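Local structure of dihydrodipicolinate synthase (Agrobacterium tumefaciens, 3B4U) at residues N140-S143 against V147-S150; G117-F122 against V154-A159. The protein probably catalyses the aldol-type condensation of pyruvate with aspartate semialdehyde in lysine biosynthesis, through a Schiff base, as dihydrodipicolinate synthases do. One frame throughout, in Å; residues are numbered along the deposited sequence.

Interaction 1. Residues N140-S143 against V147-S150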
loop_
_atom_site.group_PDB
_atom_site.type_symbol
_atom_site.label_atom_id
_atom_site.label_comp_id
_atom_site.label_asym_id
_atom_site.label_seq_id
_atom_site.Cartn_x
_atom_site.Cartn_y
_atom_site.Cartn_z
ATOM N N ASN B 140 14.336 1.954 -1.491
ATOM C CA ASN B 140 14.550 0.552 -1.190
ATOM C C ASN B 140 14.412 0.314 0.309
ATOM O O ASN B 140 15.354 0.508 1.078
ATOM C CB ASN B 140 15.950 0.124 -1.658
ATOM C CG ASN B 140 16.172 -1.357 -1.509
ATOM O OD1 ASN B 140 15.330 -2.140 -1.890
ATOM N ND2 ASN B 140 17.335 -1.754 -0.983
ATOM N N ILE B 141 13.229 -0.098 0.715
ATOM C CA ILE B 141 12.925 -0.330 2.132
ATOM C C ILE B 141 12.135 -1.627 2.277
ATOM O O ILE B 141 10.966 -1.657 2.688
ATOM C CB ILE B 141 12.294 0.911 2.795
ATOM C CG1 ILE B 141 12.192 0.693 4.316
ATOM C CG2 ILE B 141 10.968 1.331 2.149
ATOM C CD1 ILE B 141 11.846 1.934 5.087
ATOM N N PRO B 142 12.775 -2.746 1.940
ATOM C CA PRO B 142 12.044 -4.011 1.881
ATOM C C PRO B 142 11.450 -4.466 3.214
ATOM O O PRO B 142 10.485 -5.209 3.222
ATOM C CB PRO B 142 13.095 -4.995 1.346
ATOM C CG PRO B 142 14.392 -4.345 1.597
ATOM C CD PRO B 142 14.160 -2.893 1.456
ATOM N N SER B 143 11.991 -4.033 4.332
ATOM C CA SER B 143 11.392 -4.382 5.624
ATOM C C SER B 143 10.007 -3.802 5.810
ATOM O O SER B 143 9.275 -4.242 6.697
ATOM C CB SER B 143 12.267 -3.863 6.756
ATOM O OG SER B 143 12.439 -2.460 6.757
ATOM N N VAL B 147 9.358 -5.110 -1.006
ATOM C CA VAL B 147 9.814 -4.998 -2.391
ATOM C C VAL B 147 11.254 -4.503 -2.363
ATOM O O VAL B 147 11.561 -3.400 -1.960
ATOM C CB VAL B 147 8.914 -4.073 -3.215
ATOM C CG1 VAL B 147 9.439 -4.041 -4.642
ATOM C CG2 VAL B 147 7.452 -4.533 -3.150
ATOM N N THR B 148 12.160 -5.377 -2.722
ATOM C CA THR B 148 13.550 -5.008 -2.874
ATOM C C THR B 148 13.789 -4.431 -4.248
ATOM O O THR B 148 13.278 -4.933 -5.220
ATOM C CB THR B 148 14.421 -6.247 -2.667
ATOM O OG1 THR B 148 14.250 -6.714 -1.312
ATOM C CG2 THR B 148 15.888 -5.946 -2.907
ATOM N N LEU B 149 14.587 -3.379 -4.300
ATOM C CA LEU B 149 15.088 -2.840 -5.560
ATOM C C LEU B 149 16.509 -3.342 -5.746
ATOM O O LEU B 149 17.449 -2.857 -5.130
ATOM C CB LEU B 149 15.012 -1.313 -5.567
ATOM C CG LEU B 149 13.664 -0.687 -5.203
ATOM C CD1 LEU B 149 13.755 0.831 -5.253
ATOM C CD2 LEU B 149 12.551 -1.225 -6.076
ATOM N N SER B 150 16.669 -4.340 -6.583
ATOM C CA SER B 150 17.964 -4.958 -6.773
ATOM C C SER B 150 18.961 -4.001 -7.407
ATOM O O SER B 150 18.590 -3.039 -8.078
ATOM C CB SER B 150 17.836 -6.207 -7.635
ATOM O OG SER B 150 17.559 -5.838 -8.972
HETATM O O HOH W 1 11.197 -0.774 -1.258
#
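Asn140 reaches across to the chain at Leu149 with its carboxamide: OD1 accepts the backbone N of Leu149 at 2.8 Å, with the N-H aimed at the oxygen almost perfectly straight (179°). The donor does not lie on a lone pair but stands above the amide plane, 42° out of it. With CG anti to the backbone N (chi1 -174°), the amide leaves the strand end and points across to the returning chain, where OD1 also rests 3.5 Å from Thr148 CA. Its other branch, ND2, donates to Asp170 OD1 at the end of the neighbouring strand 165-170; bonds at both OD1 and ND2 restrain the flip of this buried amide. Strand 136-140 is the fifth of the parallel (beta/alpha)8 barrel, and the contact joins its C-terminal end, and the start of the short helix 142-145, to the loop that leads into helix 151-160. Pro142 turns CB and CG of its ring to the Thr148 hydroxyl, CB lying 3.4 Å from OG1. Leu149 packs its CD1 4.0 Å from Asn140 N, while its own carbonyl oxygen accepts a bond from His177 NE2. Beside the amide, a water bridges the two backbones: it accepts from Ile141 N at 2.9 Å and donates to Val147 O at 2.7 Å.

Interaction 2. Residues G117-F122 against V154-A159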
loop_
_atom_site.group_PDB
_atom_site.type_symbol
_atom_site.label_atom_id
_atom_site.label_comp_id
_atom_site.label_asym_id
_atom_site.label_seq_id
_atom_site.Cartn_x
_atom_site.Cartn_y
_atom_site.Cartn_z
ATOM N N GLY B 117 8.646 -6.572 -13.720
ATOM C CA GLY B 117 7.432 -5.884 -13.357
ATOM C C GLY B 117 7.693 -4.509 -12.767
ATOM O O GLY B 117 7.030 -3.530 -13.089
ATOM N N LEU B 118 8.693 -4.437 -11.908
ATOM C CA LEU B 118 9.069 -3.150 -11.307
ATOM C C LEU B 118 9.641 -2.175 -12.344
ATOM O O LEU B 118 9.296 -1.002 -12.336
ATOM C CB LEU B 118 10.069 -3.377 -10.188
ATOM C CG LEU B 118 9.489 -4.065 -8.961
ATOM C CD1 LEU B 118 10.605 -4.456 -8.034
ATOM C CD2 LEU B 118 8.458 -3.155 -8.222
ATOM N N PHE B 119 10.497 -2.658 -13.256
ATOM C CA PHE B 119 11.024 -1.786 -14.293
ATOM C C PHE B 119 9.873 -1.175 -15.088
ATOM O O PHE B 119 9.841 0.012 -15.352
ATOM C CB PHE B 119 11.975 -2.550 -15.244
ATOM C CG PHE B 119 12.516 -1.678 -16.326
ATOM C CD1 PHE B 119 13.586 -0.847 -16.088
ATOM C CD2 PHE B 119 11.873 -1.608 -17.549
ATOM C CE1 PHE B 119 14.036 0.013 -17.061
ATOM C CE2 PHE B 119 12.304 -0.737 -18.520
ATOM C CZ PHE B 119 13.375 0.080 -18.268
ATOM N N ALA B 120 8.927 -2.025 -15.487
ATOM C CA ALA B 120 7.785 -1.567 -16.243
ATOM C C ALA B 120 6.954 -0.566 -15.464
ATOM O O ALA B 120 6.432 0.388 -16.029
ATOM C CB ALA B 120 6.935 -2.763 -16.670
ATOM N N TRP B 121 6.815 -0.764 -14.156
ATOM C CA TRP B 121 6.017 0.151 -13.343
ATOM C C TRP B 121 6.693 1.532 -13.282
ATOM O O TRP B 121 6.064 2.552 -13.536
ATOM C CB TRP B 121 5.868 -0.385 -11.917
ATOM C CG TRP B 121 4.912 0.405 -11.081
ATOM C CD1 TRP B 121 3.570 0.222 -11.017
ATOM C CD2 TRP B 121 5.223 1.465 -10.181
ATOM N NE1 TRP B 121 3.027 1.106 -10.123
ATOM C CE2 TRP B 121 4.014 1.892 -9.608
ATOM C CE3 TRP B 121 6.397 2.093 -9.796
ATOM C CZ2 TRP B 121 3.956 2.887 -8.626
ATOM C CZ3 TRP B 121 6.350 3.084 -8.827
ATOM C CH2 TRP B 121 5.125 3.469 -8.259
ATOM N N PHE B 122 7.984 1.553 -12.930
ATOM C CA PHE B 122 8.687 2.820 -12.880
ATOM C C PHE B 122 8.667 3.512 -14.244
ATOM O O PHE B 122 8.438 4.706 -14.333
ATOM C CB PHE B 122 10.124 2.624 -12.387
ATOM C CG PHE B 122 10.269 2.407 -10.905
ATOM C CD1 PHE B 122 10.025 3.438 -10.008
ATOM C CD2 PHE B 122 10.629 1.173 -10.411
ATOM C CE1 PHE B 122 10.146 3.247 -8.647
ATOM C CE2 PHE B 122 10.761 0.980 -9.055
ATOM C CZ PHE B 122 10.530 2.012 -8.180
ATOM N N VAL B 154 18.244 -1.200 -10.324
ATOM C CA VAL B 154 18.741 0.190 -10.259
ATOM C C VAL B 154 19.543 0.498 -11.530
ATOM O O VAL B 154 19.356 1.542 -12.120
ATOM C CB VAL B 154 19.548 0.439 -9.002
ATOM C CG1 VAL B 154 20.227 1.779 -9.066
ATOM C CG2 VAL B 154 18.659 0.343 -7.749
ATOM N N GLY B 155 20.380 -0.441 -11.982
ATOM C CA GLY B 155 21.163 -0.232 -13.211
ATOM C C GLY B 155 20.271 -0.067 -14.426
ATOM O O GLY B 155 20.538 0.771 -15.260
ATOM N N ARG B 156 19.223 -0.879 -14.553
ATOM C CA ARG B 156 18.283 -0.762 -15.653
ATOM C C ARG B 156 17.595 0.584 -15.641
ATOM O O ARG B 156 17.376 1.207 -16.655
ATOM C CB ARG B 156 17.279 -1.915 -15.684
ATOM C CG ARG B 156 17.927 -3.265 -15.958
ATOM C CD ARG B 156 17.019 -4.422 -15.622
ATOM N NE ARG B 156 15.880 -4.480 -16.530
ATOM C CZ ARG B 156 14.880 -5.348 -16.406
ATOM N NH1 ARG B 156 14.791 -6.138 -15.347
ATOM N NH2 ARG B 156 13.928 -5.403 -17.314
ATOM N N LEU B 157 17.192 1.044 -14.454
ATOM C CA LEU B 157 16.533 2.332 -14.325
ATOM C C LEU B 157 17.476 3.482 -14.676
ATOM O O LEU B 157 17.085 4.414 -15.369
ATOM C CB LEU B 157 15.977 2.498 -12.910
ATOM C CG LEU B 157 14.824 1.557 -12.555
ATOM C CD1 LEU B 157 14.528 1.657 -11.029
ATOM C CD2 LEU B 157 13.611 1.831 -13.369
ATOM N N LYS B 158 18.693 3.428 -14.157
ATOM C CA LYS B 158 19.679 4.476 -14.443
ATOM C C LYS B 158 19.975 4.559 -15.930
ATOM O O LYS B 158 20.073 5.640 -16.484
ATOM C CB LYS B 158 20.948 4.182 -13.666
ATOM C CG LYS B 158 22.005 5.235 -13.772
ATOM C CD LYS B 158 23.242 4.878 -12.972
ATOM C CE LYS B 158 24.262 4.050 -13.758
ATOM N NZ LYS B 158 25.402 3.673 -12.870
ATOM N N ALA B 159 20.134 3.409 -16.578
ATOM C CA ALA B 159 20.455 3.366 -18.015
ATOM C C ALA B 159 19.329 3.936 -18.846
ATOM O O ALA B 159 19.578 4.662 -19.802
ATOM C CB ALA B 159 20.771 1.930 -18.435
#
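Arg156 and Leu157 of helix 151-160 meet Phe119 and Phe122 of helix 115-129, two neighbouring helices of the outer layer of the (beta/alpha)8 barrel. The short helical segments run in roughly the same direction, their axes 10.3 Å apart and crossing at -30°, and strand 136-140 lies between the two helices in sequence. Arg156 comes first along 154-159. Its CB lies against the phenyl of Phe119, 3.9 Å from CD1, and its backbone O approaches the edge of that ring near its plane, 3.6 Å from CE1. The chain then bends at chi3 (68°) and carries the guanidinium alongside the base of Phe119, whose CB lies over one guanidinium face, toward the rim, 4.0 Å from NH2. Ring and guanidinium planes are only 9° apart, but the group lies by CB and CG and not over the ring centre. NH1 forms a salt bridge with Asp116 OD1, which ties the charged end to the start of helix 115-129. Leu157 follows, and its two methyls reach the two phenylalanines. Phe119 runs past it in the opposite direction, with CD1 3.8 Å from Leu157 CD2, whereas Phe122 crosses it at about a right angle. One methyl serves both: Leu157 CD2 also touches Phe122 CB at 3.7 Å, and the other methyl, CD1, lies 4.0 Å from Phe122 CD2.

Interaction 1 is nested in the chain between the two helices of interaction 2: helix 115-129 leads into strand 136-140, and the loop 147-150 leads into helix 151-160. Their centres are 13 Å apart, and they share an apolar seam. Val147 CG1 packs 3.6 Å from Leu118 CD1, and Leu149 CD2 lies 4.1 Å from Phe122 CE2; Phe122 thus touches both Leu149 and Leu157. Interaction 1 lies deeper, about 14 Å from the centre of the chain against about 20 Å, and at the C-terminal end of strand 136-140, the side where barrels of this fold have their active site. The bound magnesium ion is about 10 Å from the Val147 side chain and about 14 Å from that of Phe122.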